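Long-range contacts in uncharacterized protein Atu1656 (Agrobacterium tumefaciens, PDB 2OJH), which is of unknown function but belongs to the TolB family and folds as a six-bladed beta-propeller: residues Gln196-Arg201 against Ile212-Tyr217; Phe44-Trp49 against Met274-Trp279. One frame throughout, in Å; residues are numbered along the deposited sequence.

In the fold
Contact 1 joins parts of the propeller near its outside; contact 2 lies near the middle. Their centres are about 21 Å apart and they share no residues. In contact 1, strand 198-203 meets the connection from strand 209-211 to strand 217-224, which leads from one blade into the next. It is partly buried and rich in direct hydrogen bonds, many of them made by side-chain amides and hydroxyls. In contact 2, strand 45-49 lies beside residues 274-279, from a segment far along the chain. It is a buried contact. A single direct hydrogen bond crosses it, and bound waters bridge several backbone groups of the two segments.

Contact 1 (Gln196-Arg201 against Ile212-Tyr217); sequences QMQIWR and ITDSAY
Gln198 and Ile199, on the third strand of a four-stranded blade, hydrogen-bond to Thr213 and Ser215 in the link to the next blade. The contact is mainly polar and sits toward the outside of the propeller. Ile199 O takes two backbone bonds, from Ile212 N at 2.7 Å and from Thr213 N at 3.0 Å. Both donors come from the same face of the carbonyl plane. Ile199 N gives its hydrogen to Thr213 OG1 at 2.7 Å, in a nearly straight bond.

Two successive N-H groups on one carbonyl resemble a classic beta bulge, here just past the end of strand 209-211. The chain then crosses to strand 217-224, the innermost strand of the following propeller blade.

The Gln198 side chain extends the pairing where the backbones separate. It bends at chi2 (-77°), which brings its amide alongside Ser215. Gln198 OE1 accepts from Ser215 N at 2.9 Å, in the carbonyl plane and on a lone pair. Gln198 NE2 donates to Ser215 OG at 3.0 Å. Its other bond goes back to Met197 O and is almost linear. Three bonds therefore fix the rotation of the amide, and Arg211 adds one more to OE1. Asp219 hydrogen-bonds to both Thr213 OG1 and Ser215 OG, tying the link to the next blade.

Gln196 NE2 reaches Tyr217 O at 2.7 Å. This bond is bent (133° at the hydrogen), and the donor stands above the carbonyl plane.

Apolar atoms fill in along the side. Ile199 CG1 lies 3.7 Å from Thr213 CG2, and Met254 touches both side chains. The extended stem of Arg201 passes the end of Ile212, with CD 3.7 Å from CD1, while its guanidinium pairs with Glu210.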
loop_
_atom_site.group_PDB
_atom_site.type_symbol
_atom_site.label_atom_id
_atom_site.label_comp_id
_atom_site.label_asym_id
_atom_site.label_seq_id
_atom_site.Cartn_x
_atom_site.Cartn_y
_atom_site.Cartn_z
ATOM N N GLN A 196 -0.426 -10.824 17.446
ATOM C CA GLN A 196 0.514 -10.219 16.515
ATOM C C GLN A 196 -0.244 -9.829 15.266
ATOM O O GLN A 196 -1.410 -10.213 15.088
ATOM C CB GLN A 196 1.697 -11.157 16.221
ATOM C CG GLN A 196 1.321 -12.474 15.572
ATOM C CD GLN A 196 2.303 -13.607 15.869
ATOM O OE1 GLN A 196 2.625 -13.889 17.028
ATOM N NE2 GLN A 196 2.763 -14.274 14.819
HETATM N N MSE A 197 0.374 -9.027 14.411
HETATM C CA MSE A 197 -0.291 -8.692 13.167
HETATM C C MSE A 197 -0.408 -9.968 12.304
HETATM O O MSE A 197 0.580 -10.705 12.133
HETATM C CB MSE A 197 0.453 -7.593 12.416
HETATM C CG MSE A 197 0.237 -6.170 12.952
HETATM SE SE MSE A 197 -1.656 -5.696 13.065
HETATM C CE MSE A 197 -1.749 -3.831 12.542
ATOM N N GLN A 198 -1.629 -10.250 11.839
ATOM C CA GLN A 198 -1.952 -11.345 10.912
ATOM C C GLN A 198 -2.847 -10.800 9.825
ATOM O O GLN A 198 -3.526 -9.765 10.043
ATOM C CB GLN A 198 -2.713 -12.437 11.623
ATOM C CG GLN A 198 -1.967 -12.980 12.842
ATOM C CD GLN A 198 -0.843 -13.935 12.468
ATOM O OE1 GLN A 198 -1.011 -15.136 12.559
ATOM N NE2 GLN A 198 0.301 -13.399 12.056
ATOM N N ILE A 199 -2.865 -11.481 8.677
ATOM C CA ILE A 199 -3.734 -11.068 7.574
ATOM C C ILE A 199 -5.144 -11.590 7.804
ATOM O O ILE A 199 -5.352 -12.768 8.154
ATOM C CB ILE A 199 -3.210 -11.477 6.153
ATOM C CG1 ILE A 199 -1.728 -11.107 5.980
ATOM C CG2 ILE A 199 -4.096 -10.853 5.089
ATOM C CD1 ILE A 199 -1.396 -9.674 6.282
ATOM N N TRP A 200 -6.093 -10.670 7.632
ATOM C CA TRP A 200 -7.517 -10.964 7.711
ATOM C C TRP A 200 -8.167 -10.419 6.437
ATOM O O TRP A 200 -7.546 -9.654 5.679
ATOM C CB TRP A 200 -8.144 -10.297 8.947
ATOM C CG TRP A 200 -7.778 -10.969 10.280
ATOM C CD1 TRP A 200 -6.566 -10.934 10.921
ATOM C CD2 TRP A 200 -8.641 -11.736 11.100
ATOM N NE1 TRP A 200 -6.620 -11.650 12.107
ATOM C CE2 TRP A 200 -7.888 -12.158 12.236
ATOM C CE3 TRP A 200 -9.982 -12.125 10.993
ATOM C CZ2 TRP A 200 -8.432 -12.939 13.236
ATOM C CZ3 TRP A 200 -10.523 -12.915 11.993
ATOM C CH2 TRP A 200 -9.752 -13.308 13.108
ATOM N N ARG A 201 -9.394 -10.846 6.174
ATOM C CA ARG A 201 -10.180 -10.207 5.136
ATOM C C ARG A 201 -11.621 -9.969 5.581
ATOM O O ARG A 201 -12.187 -10.774 6.294
ATOM C CB ARG A 201 -10.106 -10.996 3.820
ATOM C CG ARG A 201 -10.720 -12.386 3.855
ATOM C CD ARG A 201 -10.696 -13.004 2.465
ATOM N NE ARG A 201 -11.517 -14.204 2.402
ATOM C CZ ARG A 201 -11.660 -14.974 1.327
ATOM N NH1 ARG A 201 -12.444 -16.044 1.397
ATOM N NH2 ARG A 201 -11.030 -14.680 0.192
ATOM N N ILE A 212 -6.731 -14.973 7.592
ATOM C CA ILE A 212 -6.030 -15.502 6.420
ATOM C C ILE A 212 -4.620 -16.013 6.686
ATOM O O ILE A 212 -4.226 -17.016 6.085
ATOM C CB ILE A 212 -5.994 -14.476 5.277
ATOM C CG1 ILE A 212 -7.431 -14.130 4.844
ATOM C CG2 ILE A 212 -5.080 -14.972 4.138
ATOM C CD1 ILE A 212 -8.215 -15.241 4.159
ATOM N N THR A 213 -3.850 -15.345 7.547
ATOM C CA THR A 213 -2.587 -15.953 8.014
ATOM C C THR A 213 -2.669 -16.385 9.476
ATOM O O THR A 213 -3.383 -15.785 10.285
ATOM C CB THR A 213 -1.349 -15.049 7.806
ATOM O OG1 THR A 213 -1.492 -13.828 8.555
ATOM C CG2 THR A 213 -1.165 -14.718 6.349
ATOM N N ASP A 214 -1.929 -17.450 9.800
ATOM C CA ASP A 214 -1.782 -17.920 11.155
ATOM C C ASP A 214 -0.308 -18.287 11.196
ATOM O O ASP A 214 0.052 -19.399 10.835
ATOM C CB ASP A 214 -2.651 -19.153 11.348
ATOM C CG ASP A 214 -2.768 -19.573 12.796
ATOM O OD1 ASP A 214 -1.892 -19.220 13.618
ATOM O OD2 ASP A 214 -3.757 -20.266 13.109
ATOM N N SER A 215 0.542 -17.312 11.529
ATOM C CA SER A 215 1.993 -17.465 11.384
ATOM C C SER A 215 2.703 -17.121 12.672
ATOM O O SER A 215 2.090 -16.572 13.593
ATOM C CB SER A 215 2.541 -16.571 10.264
ATOM O OG SER A 215 2.145 -15.206 10.434
ATOM N N ALA A 216 3.996 -17.441 12.724
ATOM C CA ALA A 216 4.874 -16.937 13.763
ATOM C C ALA A 216 5.427 -15.539 13.452
ATOM O O ALA A 216 6.435 -15.135 14.020
ATOM C CB ALA A 216 6.042 -17.913 13.997
ATOM N N TYR A 217 4.778 -14.785 12.579
ATOM C CA TYR A 217 5.324 -13.473 12.209
ATOM C C TYR A 217 4.282 -12.400 12.377
ATOM O O TYR A 217 3.123 -12.708 12.629
ATOM C CB TYR A 217 5.775 -13.461 10.746
ATOM C CG TYR A 217 6.838 -14.488 10.447
ATOM C CD1 TYR A 217 8.087 -14.427 11.072
ATOM C CD2 TYR A 217 6.593 -15.525 9.552
ATOM C CE1 TYR A 217 9.059 -15.369 10.813
ATOM C CE2 TYR A 217 7.578 -16.485 9.277
ATOM C CZ TYR A 217 8.806 -16.391 9.915
ATOM O OH TYR A 217 9.790 -17.336 9.679
#

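Contact 2 (Phe44-Trp49 against Met274-Trp279); sequences FEAPNW and MNSPNW
Asn48 ND2 donates to Pro277 O at 3.1 Å. The bond is almost straight (176°), and the oxygen lies in the plane of the Asn48 amide. Asn48 CA also makes a CH...O contact with Pro277 O. Asn48 CG is beside the backbone N (chi1 -56°), which brings ND2 against Ser276 CB.

Trp49 CB packs on Trp279 O at 3.3 Å. The edge of the Trp49 indole, at CE3, meets Asn278 O near the ring plane. Ala46 CB rests on Asn275 OD1 at 3.8 Å; OD1 accepts from Gly272 N, and Asn275 ND2 bonds Gln271 OE1.

Both segments carry the Pro-Asn-Trp sequence, consistent with equivalent places in two propeller repeats. They run nearly parallel, 18° apart, and strand 45-49 is the inner edge strand of its blade.

Three waters lie between the backbones. One donates to Pro47 O and to Ser276 O, the latter at 2.6 Å. Another accepts from Trp49 N at 2.8 Å and lies within bonding distance of Pro277 O. A third bridges Trp49 O and Trp279 O.

Further out, His90 holds Asn48 OD1, and Asn88 O bonds Ser276 OG. His223 O takes the indole N-H of Trp279, and Asn278 ND2 bonds Ala287 O on strand 285-291.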
loop_
_atom_site.group_PDB
_atom_site.type_symbol
_atom_site.label_atom_id
_atom_site.label_comp_id
_atom_site.label_asym_id
_atom_site.label_seq_id
_atom_site.Cartn_x
_atom_site.Cartn_y
_atom_site.Cartn_z
ATOM N N PHE A 44 13.354 6.604 -0.917
ATOM C CA PHE A 44 12.169 6.544 -1.759
ATOM C C PHE A 44 11.348 5.384 -1.255
ATOM O O PHE A 44 11.915 4.377 -0.802
ATOM C CB PHE A 44 12.535 6.331 -3.228
ATOM C CG PHE A 44 12.713 7.600 -3.984
ATOM C CD1 PHE A 44 13.786 8.449 -3.709
ATOM C CD2 PHE A 44 11.776 7.975 -4.941
ATOM C CE1 PHE A 44 13.954 9.638 -4.405
ATOM C CE2 PHE A 44 11.934 9.177 -5.640
ATOM C CZ PHE A 44 13.016 10.003 -5.365
ATOM N N GLU A 45 10.022 5.518 -1.327
ATOM C CA GLU A 45 9.138 4.587 -0.623
ATOM C C GLU A 45 7.912 4.166 -1.398
ATOM O O GLU A 45 7.385 4.932 -2.193
ATOM C CB GLU A 45 8.708 5.215 0.727
ATOM C CG GLU A 45 9.927 5.517 1.634
ATOM C CD GLU A 45 9.573 5.978 3.016
ATOM O OE1 GLU A 45 9.288 5.108 3.866
ATOM O OE2 GLU A 45 9.643 7.211 3.279
ATOM N N ALA A 46 7.451 2.942 -1.140
ATOM C CA ALA A 46 6.028 2.587 -1.404
ATOM C C ALA A 46 5.516 2.767 -2.841
ATOM O O ALA A 46 4.611 3.590 -3.129
ATOM C CB ALA A 46 5.095 3.310 -0.370
ATOM N N PRO A 47 6.086 1.986 -3.777
ATOM C CA PRO A 47 5.692 2.162 -5.181
ATOM C C PRO A 47 4.261 1.659 -5.491
ATOM O O PRO A 47 3.853 0.587 -5.002
ATOM C CB PRO A 47 6.742 1.322 -5.931
ATOM C CG PRO A 47 7.131 0.243 -4.954
ATOM C CD PRO A 47 7.105 0.932 -3.603
ATOM N N ASN A 48 3.524 2.457 -6.271
ATOM C CA ASN A 48 2.368 1.992 -7.054
ATOM C C ASN A 48 2.822 1.763 -8.496
ATOM O O ASN A 48 3.831 2.318 -8.938
ATOM C CB ASN A 48 1.281 3.091 -7.191
ATOM C CG ASN A 48 0.783 3.630 -5.872
ATOM O OD1 ASN A 48 0.803 4.837 -5.659
ATOM N ND2 ASN A 48 0.330 2.754 -4.976
ATOM N N TRP A 49 2.046 0.979 -9.245
ATOM C CA TRP A 49 2.347 0.727 -10.638
ATOM C C TRP A 49 1.184 1.224 -11.447
ATOM O O TRP A 49 0.046 0.827 -11.181
ATOM C CB TRP A 49 2.515 -0.779 -10.843
ATOM C CG TRP A 49 3.294 -1.197 -12.084
ATOM C CD1 TRP A 49 3.176 -0.702 -13.374
ATOM C CD2 TRP A 49 4.273 -2.244 -12.142
ATOM N NE1 TRP A 49 4.026 -1.399 -14.222
ATOM C CE2 TRP A 49 4.703 -2.349 -13.487
ATOM C CE3 TRP A 49 4.805 -3.133 -11.182
ATOM C CZ2 TRP A 49 5.675 -3.289 -13.896
ATOM C CZ3 TRP A 49 5.770 -4.056 -11.587
ATOM C CH2 TRP A 49 6.188 -4.130 -12.934
HETATM N N MSE A 274 6.695 -1.740 0.623
HETATM C CA MSE A 274 5.484 -1.887 -0.195
HETATM C C MSE A 274 4.223 -1.402 0.534
HETATM O O MSE A 274 3.223 -2.131 0.586
HETATM C CB MSE A 274 5.289 -3.347 -0.695
HETATM C CG MSE A 274 5.096 -4.347 0.390
HETATM SE SE MSE A 274 4.791 -6.163 -0.310
HETATM C CE MSE A 274 6.482 -6.326 -1.341
ATOM N N ASN A 275 4.228 -0.181 1.089
ATOM C CA ASN A 275 3.040 0.185 1.893
ATOM C C ASN A 275 1.767 0.174 1.080
ATOM O O ASN A 275 0.691 -0.176 1.592
ATOM C CB ASN A 275 3.171 1.566 2.561
ATOM C CG ASN A 275 4.304 1.621 3.500
ATOM O OD1 ASN A 275 5.454 1.750 3.073
ATOM N ND2 ASN A 275 4.014 1.491 4.796
ATOM N N SER A 276 1.882 0.596 -0.170
ATOM C CA SER A 276 0.722 0.870 -1.006
ATOM C C SER A 276 0.567 -0.186 -2.125
ATOM O O SER A 276 1.522 -0.936 -2.401
ATOM C CB SER A 276 0.855 2.258 -1.612
ATOM O OG SER A 276 0.639 3.242 -0.614
ATOM N N PRO A 277 -0.624 -0.263 -2.756
ATOM C CA PRO A 277 -0.863 -1.297 -3.777
ATOM C C PRO A 277 0.214 -1.302 -4.853
ATOM O O PRO A 277 0.426 -0.280 -5.525
ATOM C CB PRO A 277 -2.230 -0.948 -4.342
ATOM C CG PRO A 277 -2.933 -0.188 -3.259
ATOM C CD PRO A 277 -1.826 0.568 -2.515
ATOM N N ASN A 278 0.943 -2.420 -4.975
ATOM C CA ASN A 278 2.173 -2.416 -5.807
ATOM C C ASN A 278 2.246 -3.326 -7.072
ATOM O O ASN A 278 3.329 -3.534 -7.632
ATOM C CB ASN A 278 3.341 -2.744 -4.897
ATOM C CG ASN A 278 3.178 -4.079 -4.235
ATOM O OD1 ASN A 278 2.049 -4.551 -4.044
ATOM N ND2 ASN A 278 4.292 -4.722 -3.918
ATOM N N TRP A 279 1.117 -3.882 -7.514
ATOM C CA TRP A 279 1.140 -4.880 -8.587
ATOM C C TRP A 279 1.095 -4.175 -9.912
ATOM O O TRP A 279 0.371 -3.163 -10.081
ATOM C CB TRP A 279 -0.078 -5.823 -8.492
ATOM C CG TRP A 279 0.015 -6.863 -7.389
ATOM C CD1 TRP A 279 -0.458 -6.773 -6.114
ATOM C CD2 TRP A 279 0.661 -8.133 -7.493
ATOM N NE1 TRP A 279 -0.158 -7.936 -5.411
ATOM C CE2 TRP A 279 0.507 -8.791 -6.256
ATOM C CE3 TRP A 279 1.318 -8.798 -8.537
ATOM C CZ2 TRP A 279 1.039 -10.068 -6.025
ATOM C CZ3 TRP A 279 1.827 -10.072 -8.313
ATOM C CH2 TRP A 279 1.694 -10.682 -7.074
HETATM O O HOH W 1 3.928 0.053 -2.278
HETATM O O HOH W 2 0.015 -0.742 -8.366
HETATM O O HOH W 3 -1.635 -1.328 -11.746
#